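Local coordinates for protein putative NADH-depentdent flavin oxidoreductase (Cupriavidus metallidurans, PDB 5OCS) that probably reduces activated carbon-carbon double bonds with NAD(P)H as an FMN-dependent ene-reductase of the Old Yellow Enzyme family, at residues 251-265 against 286-300. Sequence-based numbering, arbitrary orientation.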
ATOM      1  N   SER D 251      34.519  -6.406  -7.098  1.00 13.22           N
ATOM      2  CA  SER D 251      34.161  -5.121  -6.462  1.00 13.11           C
ATOM      3  C   SER D 251      35.281  -4.093  -6.679  1.00 14.26           C
ATOM      4  O   SER D 251      35.009  -2.930  -7.002  1.00 14.17           O
ATOM      5  CB  SER D 251      33.849  -5.303  -5.011  1.00 14.70           C
ATOM      6  OG  SER D 251      32.727  -6.180  -4.856  1.00 13.27           O
ATOM      7  N   HIS D 252      36.539  -4.539  -6.625  1.00 15.07           N
ATOM      8  CA  HIS D 252      37.665  -3.635  -7.010  1.00 16.74           C
ATOM      9  C   HIS D 252      37.536  -3.164  -8.466  1.00 16.17           C
ATOM     10  O   HIS D 252      37.733  -1.972  -8.776  1.00 16.88           O
ATOM     11  CB  HIS D 252      39.079  -4.277  -6.790  1.00 17.72           C
ATOM     12  CG  HIS D 252      39.519  -4.357  -5.353  1.00 18.51           C
ATOM     13  ND1 HIS D 252      39.761  -3.246  -4.577  1.00 18.08           N
ATOM     14  CD2 HIS D 252      39.798  -5.422  -4.571  1.00 18.43           C
ATOM     15  CE1 HIS D 252      40.147  -3.621  -3.373  1.00 19.88           C
ATOM     16  NE2 HIS D 252      40.160  -4.939  -3.336  1.00 20.34           N
ATOM     17  N   GLU D 253      37.234  -4.081  -9.376  1.00 15.94           N
ATOM     18  CA  GLU D 253      37.041  -3.711 -10.766  1.00 16.67           C
ATOM     19  C   GLU D 253      35.877  -2.775 -10.957  1.00 16.08           C
ATOM     20  O   GLU D 253      35.997  -1.800 -11.704  1.00 16.62           O
ATOM     21  CB  GLU D 253      36.872  -4.911 -11.657  1.00 18.31           C
ATOM     22  CG  GLU D 253      38.167  -5.631 -11.965  1.00 21.49           C
ATOM     23  CD  GLU D 253      39.133  -4.769 -12.763  1.00 23.16           C
ATOM     24  OE1 GLU D 253      38.721  -3.932 -13.590  1.00 22.58           O
ATOM     25  OE2 GLU D 253      40.325  -4.911 -12.512  1.00 32.13           O
ATOM     26  N   LEU D 254      34.772  -3.050 -10.258  1.00 15.54           N
ATOM     27  CA  LEU D 254      33.597  -2.162 -10.339  1.00 15.99           C
ATOM     28  C   LEU D 254      33.963  -0.737  -9.911  1.00 16.10           C
ATOM     29  O   LEU D 254      33.627   0.230 -10.596  1.00 16.69           O
ATOM     30  CB  LEU D 254      32.459  -2.701  -9.467  1.00 15.56           C
ATOM     31  CG  LEU D 254      31.831  -3.966 -10.052  1.00 16.07           C
ATOM     32  CD1 LEU D 254      30.993  -4.696  -9.019  1.00 16.18           C
ATOM     33  CD2 LEU D 254      30.988  -3.615 -11.248  1.00 16.41           C
ATOM     34  N   LYS D 255      34.688  -0.623  -8.811  1.00 16.29           N
ATOM     35  CA  LYS D 255      35.139   0.687  -8.340  1.00 17.11           C
ATOM     36  C   LYS D 255      36.003   1.418  -9.370  1.00 17.73           C
ATOM     37  O   LYS D 255      35.788   2.598  -9.647  1.00 16.67           O
ATOM     38  CB  LYS D 255      35.879   0.550  -7.027  1.00 18.85           C
ATOM     39  CG  LYS D 255      36.356   1.872  -6.469  1.00 20.37           C
ATOM     40  CD  LYS D 255      36.761   1.754  -5.029  1.00 22.32           C
ATOM     41  CE  LYS D 255      37.291   3.091  -4.505  1.00 26.09           C
ATOM     42  NZ  LYS D 255      37.270   3.046  -3.019  1.00 27.78           N
ATOM     43  N   ALA D 256      36.957   0.718  -9.966  1.00 17.96           N
ATOM     44  CA  ALA D 256      37.840   1.309 -10.982  1.00 18.54           C
ATOM     45  C   ALA D 256      37.088   1.689 -12.247  1.00 19.18           C
ATOM     46  O   ALA D 256      37.482   2.612 -12.964  1.00 19.56           O
ATOM     47  CB  ALA D 256      38.951   0.328 -11.345  1.00 18.81           C
ATOM     48  N   ARG D 257      35.981   1.009 -12.526  1.00 17.00           N
ATOM     49  CA  ARG D 257      35.183   1.318 -13.679  1.00 17.90           C
ATOM     50  C   ARG D 257      34.017   2.277 -13.383  1.00 16.94           C
ATOM     51  O   ARG D 257      33.171   2.442 -14.202  1.00 16.39           O
ATOM     52  CB  ARG D 257      34.686   0.020 -14.313  1.00 19.06           C
ATOM     53  CG  ARG D 257      35.837  -0.773 -14.961  1.00 20.13           C
ATOM     54  CD  ARG D 257      35.429  -2.182 -15.280  1.00 21.58           C
ATOM     55  NE  ARG D 257      36.589  -3.062 -15.499  1.00 24.02           N
ATOM     56  CZ  ARG D 257      36.824  -3.780 -16.597  1.00 24.02           C
ATOM     57  NH1 ARG D 257      36.002  -3.763 -17.637  1.00 24.27           N
ATOM     58  NH2 ARG D 257      37.902  -4.556 -16.644  1.00 25.92           N
ATOM     59  N   GLY D 258      33.999   2.919 -12.234  1.00 15.81           N
ATOM     60  CA  GLY D 258      33.000   3.969 -11.997  1.00 15.85           C
ATOM     61  C   GLY D 258      31.658   3.492 -11.480  1.00 14.68           C
ATOM     62  O   GLY D 258      30.689   4.256 -11.497  1.00 15.90           O
ATOM     63  N   SER D 259      31.575   2.252 -11.017  1.00 14.20           N
ATOM     64  CA  SER D 259      30.431   1.857 -10.160  1.00 13.60           C
ATOM     65  C   SER D 259      30.186   2.770  -8.979  1.00 13.49           C
ATOM     66  O   SER D 259      31.124   3.203  -8.310  1.00 14.89           O
ATOM     67  CB  SER D 259      30.591   0.423  -9.652  1.00 13.98           C
ATOM     68  OG  SER D 259      29.325  -0.023  -9.160  1.00 12.64           O
ATOM     69  N   ALA D 260      28.920   3.100  -8.715  1.00 12.79           N
ATOM     70  CA  ALA D 260      28.540   3.909  -7.572  1.00 13.28           C
ATOM     71  C   ALA D 260      28.506   3.151  -6.251  1.00 13.24           C
ATOM     72  O   ALA D 260      28.557   3.752  -5.181  1.00 13.89           O
ATOM     73  CB  ALA D 260      27.177   4.541  -7.820  1.00 13.75           C
ATOM     74  N   ALA D 261      28.376   1.823  -6.338  1.00 12.99           N
ATOM     75  CA  ALA D 261      28.175   0.996  -5.192  1.00 12.42           C
ATOM     76  C   ALA D 261      28.427  -0.440  -5.561  1.00 11.65           C
ATOM     77  O   ALA D 261      28.667  -0.789  -6.719  1.00 12.88           O
ATOM     78  CB  ALA D 261      26.744   1.172  -4.656  1.00 12.50           C
ATOM     79  N   VAL D 262      28.327  -1.283  -4.556  1.00 12.43           N
ATOM     80  CA  VAL D 262      28.125  -2.712  -4.779  1.00 12.20           C
ATOM     81  C   VAL D 262      27.058  -3.221  -3.800  1.00 11.30           C
ATOM     82  O   VAL D 262      27.037  -2.861  -2.610  1.00 11.44           O
ATOM     83  CB  VAL D 262      29.463  -3.506  -4.710  1.00 13.41           C
ATOM     84  CG1 VAL D 262      30.052  -3.444  -3.329  1.00 13.41           C
ATOM     85  CG2 VAL D 262      29.258  -4.966  -5.107  1.00 14.12           C
ATOM     86  N   HIS D 263      26.130  -4.038  -4.311  1.00 10.06           N
ATOM     87  CA  HIS D 263      25.067  -4.580  -3.508  1.00  9.64           C
ATOM     88  C   HIS D 263      25.380  -6.050  -3.320  1.00  9.50           C
ATOM     89  O   HIS D 263      25.396  -6.805  -4.301  1.00  9.50           O
ATOM     90  CB  HIS D 263      23.737  -4.369  -4.248  1.00  9.20           C
ATOM     91  CG  HIS D 263      22.518  -4.665  -3.434  1.00  9.95           C
ATOM     92  ND1 HIS D 263      21.242  -4.387  -3.902  1.00  9.64           N
ATOM     93  CD2 HIS D 263      22.355  -5.162  -2.189  1.00 10.46           C
ATOM     94  CE1 HIS D 263      20.356  -4.733  -2.981  1.00 10.22           C
ATOM     95  NE2 HIS D 263      21.000  -5.214  -1.940  1.00  9.97           N
ATOM     96  N   VAL D 264      25.617  -6.449  -2.079  1.00 10.20           N
ATOM     97  CA  VAL D 264      26.212  -7.763  -1.772  1.00 10.56           C
ATOM     98  C   VAL D 264      25.125  -8.655  -1.218  1.00 11.65           C
ATOM     99  O   VAL D 264      24.569  -8.356  -0.165  1.00 11.16           O
ATOM    100  CB  VAL D 264      27.353  -7.630  -0.750  1.00 11.03           C
ATOM    101  CG1 VAL D 264      27.919  -8.987  -0.366  1.00 11.80           C
ATOM    102  CG2 VAL D 264      28.457  -6.694  -1.274  1.00 11.11           C
ATOM    103  N   SER D 265      24.816  -9.754  -1.916  1.00 12.11           N
ATOM    104  CA  SER D 265      23.877 -10.731  -1.384  1.00 14.29           C
ATOM    105  C   SER D 265      24.536 -11.558  -0.282  1.00 13.30           C
ATOM    106  O   SER D 265      25.733 -11.446  -0.060  1.00 14.12           O
ATOM    107  CB  SER D 265      23.308 -11.593  -2.500  1.00 15.28           C
ATOM    108  OG  SER D 265      22.303 -10.806  -3.194  1.00 19.08           O
ATOM    109  N   ALA D 286      29.403  -8.693   3.352  1.00 13.78           N
ATOM    110  CA  ALA D 286      29.225  -7.271   3.037  1.00 13.86           C
ATOM    111  C   ALA D 286      30.229  -6.455   3.866  1.00 13.76           C
ATOM    112  O   ALA D 286      30.861  -5.541   3.355  1.00 13.51           O
ATOM    113  CB  ALA D 286      27.789  -6.825   3.323  1.00 13.68           C
ATOM    114  N   GLN D 287      30.414  -6.843   5.121  1.00 14.10           N
ATOM    115  CA  GLN D 287      31.366  -6.168   6.014  1.00 15.20           C
ATOM    116  C   GLN D 287      32.780  -6.161   5.433  1.00 15.22           C
ATOM    117  O   GLN D 287      33.503  -5.135   5.430  1.00 15.22           O
ATOM    118  CB  GLN D 287      31.320  -6.804   7.411  1.00 16.36           C
ATOM    119  CG  GLN D 287      32.131  -6.089   8.503  1.00 17.72           C
ATOM    120  CD  GLN D 287      33.640  -6.320   8.437  1.00 19.73           C
ATOM    121  OE1 GLN D 287      34.119  -7.320   7.904  1.00 20.03           O
ATOM    122  NE2 GLN D 287      34.395  -5.347   8.911  1.00 22.08           N
ATOM    123  N   ARG D 288      33.177  -7.314   4.921  1.00 15.06           N
ATOM    124  CA  ARG D 288      34.500  -7.446   4.373  1.00 16.61           C
ATOM    125  C   ARG D 288      34.631  -6.679   3.071  1.00 16.29           C
ATOM    126  O   ARG D 288      35.629  -6.031   2.856  1.00 16.98           O
ATOM    127  CB  ARG D 288      34.840  -8.899   4.149  1.00 18.06           C
ATOM    128  CG  ARG D 288      36.262  -9.086   3.635  1.00 19.07           C
ATOM    129  CD  ARG D 288      36.557 -10.555   3.611  1.00 20.33           C
ATOM    130  NE  ARG D 288      37.817 -10.840   2.940  1.00 22.18           N
ATOM    131  CZ  ARG D 288      38.243 -12.064   2.672  1.00 21.85           C
ATOM    132  NH1 ARG D 288      37.517 -13.108   3.042  1.00 20.39           N
ATOM    133  NH2 ARG D 288      39.398 -12.233   2.039  1.00 21.79           N
ATOM    134  N   VAL D 289      33.619  -6.731   2.201  1.00 14.28           N
ATOM    135  CA  VAL D 289      33.696  -5.995   0.938  1.00 15.69           C
ATOM    136  C   VAL D 289      33.791  -4.479   1.175  1.00 15.32           C
ATOM    137  O   VAL D 289      34.522  -3.786   0.477  1.00 14.64           O
ATOM    138  CB  VAL D 289      32.509  -6.325   0.005  1.00 15.41           C
ATOM    139  CG1 VAL D 289      32.415  -5.395  -1.194  1.00 16.09           C
ATOM    140  CG2 VAL D 289      32.601  -7.765  -0.486  1.00 15.36           C
ATOM    141  N   LYS D 290      33.025  -3.993   2.146  1.00 15.61           N
ATOM    142  CA  LYS D 290      33.082  -2.602   2.568  1.00 15.82           C
ATOM    143  C   LYS D 290      34.501  -2.212   3.039  1.00 17.08           C
ATOM    144  O   LYS D 290      35.054  -1.206   2.596  1.00 17.55           O
ATOM    145  CB  LYS D 290      32.084  -2.361   3.682  1.00 16.06           C
ATOM    146  CG  LYS D 290      32.055  -0.920   4.210  1.00 15.54           C
ATOM    147  CD  LYS D 290      30.871  -0.660   5.134  1.00 15.87           C
ATOM    148  CE  LYS D 290      31.149   0.455   6.158  1.00 16.46           C
ATOM    149  NZ  LYS D 290      31.446   1.734   5.465  1.00 16.03           N
ATOM    150  N   ALA D 291      35.037  -3.006   3.959  1.00 17.78           N
ATOM    151  CA  ALA D 291      36.323  -2.700   4.563  1.00 19.24           C
ATOM    152  C   ALA D 291      37.435  -2.718   3.533  1.00 21.47           C
ATOM    153  O   ALA D 291      38.280  -1.828   3.551  1.00 23.77           O
ATOM    154  CB  ALA D 291      36.631  -3.665   5.681  1.00 19.41           C
ATOM    155  N   GLU D 292      37.429  -3.695   2.628  1.00 20.16           N
ATOM    156  CA  GLU D 292      38.550  -3.863   1.694  1.00 20.10           C
ATOM    157  C   GLU D 292      38.492  -3.022   0.415  1.00 20.99           C
ATOM    158  O   GLU D 292      39.530  -2.655  -0.120  1.00 21.39           O
ATOM    159  CB  GLU D 292      38.705  -5.324   1.287  1.00 20.08           C
ATOM    160  CG  GLU D 292      39.065  -6.263   2.433  1.00 20.44           C
ATOM    161  CD  GLU D 292      39.542  -7.614   1.975  1.00 19.80           C
ATOM    162  OE1 GLU D 292      39.867  -7.787   0.787  1.00 21.67           O
ATOM    163  OE2 GLU D 292      39.584  -8.521   2.817  1.00 19.33           O
ATOM    164  N   VAL D 293      37.293  -2.782  -0.113  1.00 18.87           N
ATOM    165  CA  VAL D 293      37.140  -2.079  -1.377  1.00 19.11           C
ATOM    166  C   VAL D 293      36.763  -0.597  -1.187  1.00 20.09           C
ATOM    167  O   VAL D 293      37.173   0.247  -1.990  1.00 20.93           O
ATOM    168  CB  VAL D 293      36.130  -2.787  -2.294  1.00 19.19           C
ATOM    169  CG1 VAL D 293      36.004  -2.079  -3.634  1.00 19.15           C
ATOM    170  CG2 VAL D 293      36.569  -4.228  -2.530  1.00 18.60           C
ATOM    171  N   GLY D 294      35.955  -0.290  -0.176  1.00 19.96           N
ATOM    172  CA  GLY D 294      35.596   1.105   0.132  1.00 21.00           C
ATOM    173  C   GLY D 294      34.540   1.731  -0.764  1.00 20.69           C
ATOM    174  O   GLY D 294      34.300   2.927  -0.674  1.00 20.30           O
ATOM    175  N   LEU D 295      33.912   0.958  -1.647  1.00 18.07           N
ATOM    176  CA  LEU D 295      32.729   1.450  -2.375  1.00 17.18           C
ATOM    177  C   LEU D 295      31.583   1.580  -1.365  1.00 16.30           C
ATOM    178  O   LEU D 295      31.535   0.846  -0.372  1.00 16.60           O
ATOM    179  CB  LEU D 295      32.282   0.454  -3.478  1.00 17.85           C
ATOM    180  CG  LEU D 295      32.786   0.461  -4.919  1.00 17.46           C
ATOM    181  CD1 LEU D 295      32.370  -0.767  -5.724  1.00 17.37           C
ATOM    182  CD2 LEU D 295      32.370   1.730  -5.633  1.00 16.58           C
ATOM    183  N   PRO D 296      30.595   2.452  -1.630  1.00 16.49           N
ATOM    184  CA  PRO D 296      29.328   2.363  -0.898  1.00 15.59           C
ATOM    185  C   PRO D 296      28.770   0.929  -1.016  1.00 15.23           C
ATOM    186  O   PRO D 296      28.673   0.414  -2.135  1.00 15.00           O
ATOM    187  CB  PRO D 296      28.442   3.365  -1.648  1.00 16.09           C
ATOM    188  CG  PRO D 296      29.403   4.400  -2.092  1.00 16.21           C
ATOM    189  CD  PRO D 296      30.643   3.658  -2.478  1.00 16.45           C
ATOM    190  N   THR D 297      28.506   0.294   0.110  1.00 13.67           N
ATOM    191  CA  THR D 297      28.234  -1.123   0.141  1.00 13.31           C
ATOM    192  C   THR D 297      26.827  -1.296   0.636  1.00 13.15           C
ATOM    193  O   THR D 297      26.506  -0.983   1.782  1.00 12.50           O
ATOM    194  CB  THR D 297      29.230  -1.849   1.049  1.00 13.70           C
ATOM    195  OG1 THR D 297      30.542  -1.606   0.534  1.00 13.75           O
ATOM    196  CG2 THR D 297      28.950  -3.315   1.096  1.00 14.44           C
ATOM    197  N   MET D 298      25.967  -1.787  -0.237  1.00 13.52           N
ATOM    198  CA  MET D 298      24.618  -2.140   0.163  1.00 13.04           C
ATOM    199  C   MET D 298      24.606  -3.615   0.516  1.00 12.39           C
ATOM    200  O   MET D 298      25.148  -4.384  -0.217  1.00 12.49           O
ATOM    201  CB  MET D 298      23.604  -1.935  -0.970  1.00 15.31           C
ATOM    202  CG  MET D 298      23.690  -0.652  -1.741  1.00 18.06           C
ATOM    203  SD  MET D 298      22.229  -0.576  -2.875  1.00 24.02           S
ATOM    204  CE  MET D 298      22.634   0.892  -3.818  1.00 25.81           C
ATOM    205  N   ALA D 299      24.015  -3.995   1.627  1.00 11.46           N
ATOM    206  CA  ALA D 299      23.955  -5.367   2.034  1.00 11.17           C
ATOM    207  C   ALA D 299      22.511  -5.827   2.097  1.00 10.14           C
ATOM    208  O   ALA D 299      21.658  -5.146   2.681  1.00  9.43           O
ATOM    209  CB  ALA D 299      24.575  -5.529   3.392  1.00 11.82           C
ATOM    210  N   VAL D 300      22.256  -6.994   1.509  1.00  9.99           N
ATOM    211  CA  VAL D 300      20.982  -7.691   1.728  1.00  9.95           C
ATOM    212  C   VAL D 300      20.908  -8.028   3.189  1.00 10.63           C
ATOM    213  O   VAL D 300      21.845  -8.673   3.745  1.00 11.43           O
ATOM    214  CB  VAL D 300      20.897  -8.980   0.933  1.00 10.21           C
ATOM    215  CG1 VAL D 300      19.641  -9.760   1.332  1.00 11.11           C
ATOM    216  CG2 VAL D 300      20.857  -8.674  -0.552  1.00  9.77           C
TER
HETATM  217  O   HOH W   1      41.181  -6.515  -1.283  1.00 22.55           O
HETATM  218  O   HOH W   2      24.579  -9.295   2.683  1.00 13.89           O
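Strands 262-265 and 297-300 run side by side in parallel, V262 beside T297, H263 beside M298 and V264 beside A299, and the helices before them, 251-256 and 286-293, cross at -47°. These are two successive helix-strand units of the eight-stranded TIM barrel, the sixth and seventh strands of its closed sheet. V262 N bonds to P296 O, M298 N to V262 O, V264 N to M298 O and V300 N to V264 O, while a water joins V264 O to V300 O. V262 and V264 face the outer helices, where V289 CG1 lies 3.7 Å from V262 CG1 and V264 CB packs on the methyl of A286. L295 wedges between helix 251-256 and V262, CD1 against S251 O and V262 CB, CD2 3.3 Å from S259 O. H263 and M298 point into the barrel; the H263 ring has M298 SD over one face, offset toward its rim, and its nitrogens bond to E176 and S322. At the strand ends, S265 OG bonds to R231, an FMN-binding residue, and touches V300 CG2, which places this part of the contact beside the cofactor pocket. On the outside, V293 CG2 sits over the centre of the H252 ring, 3.7 Å from its centroid, and a water links H252 NE2 to E292 OE1. K255, its CG anti to the backbone N (chi1 -179°) and its chain extended beyond, passes L295 to reach the end of helix 286-293, where NZ meets V293 O at 3.0 Å in the carbonyl plane.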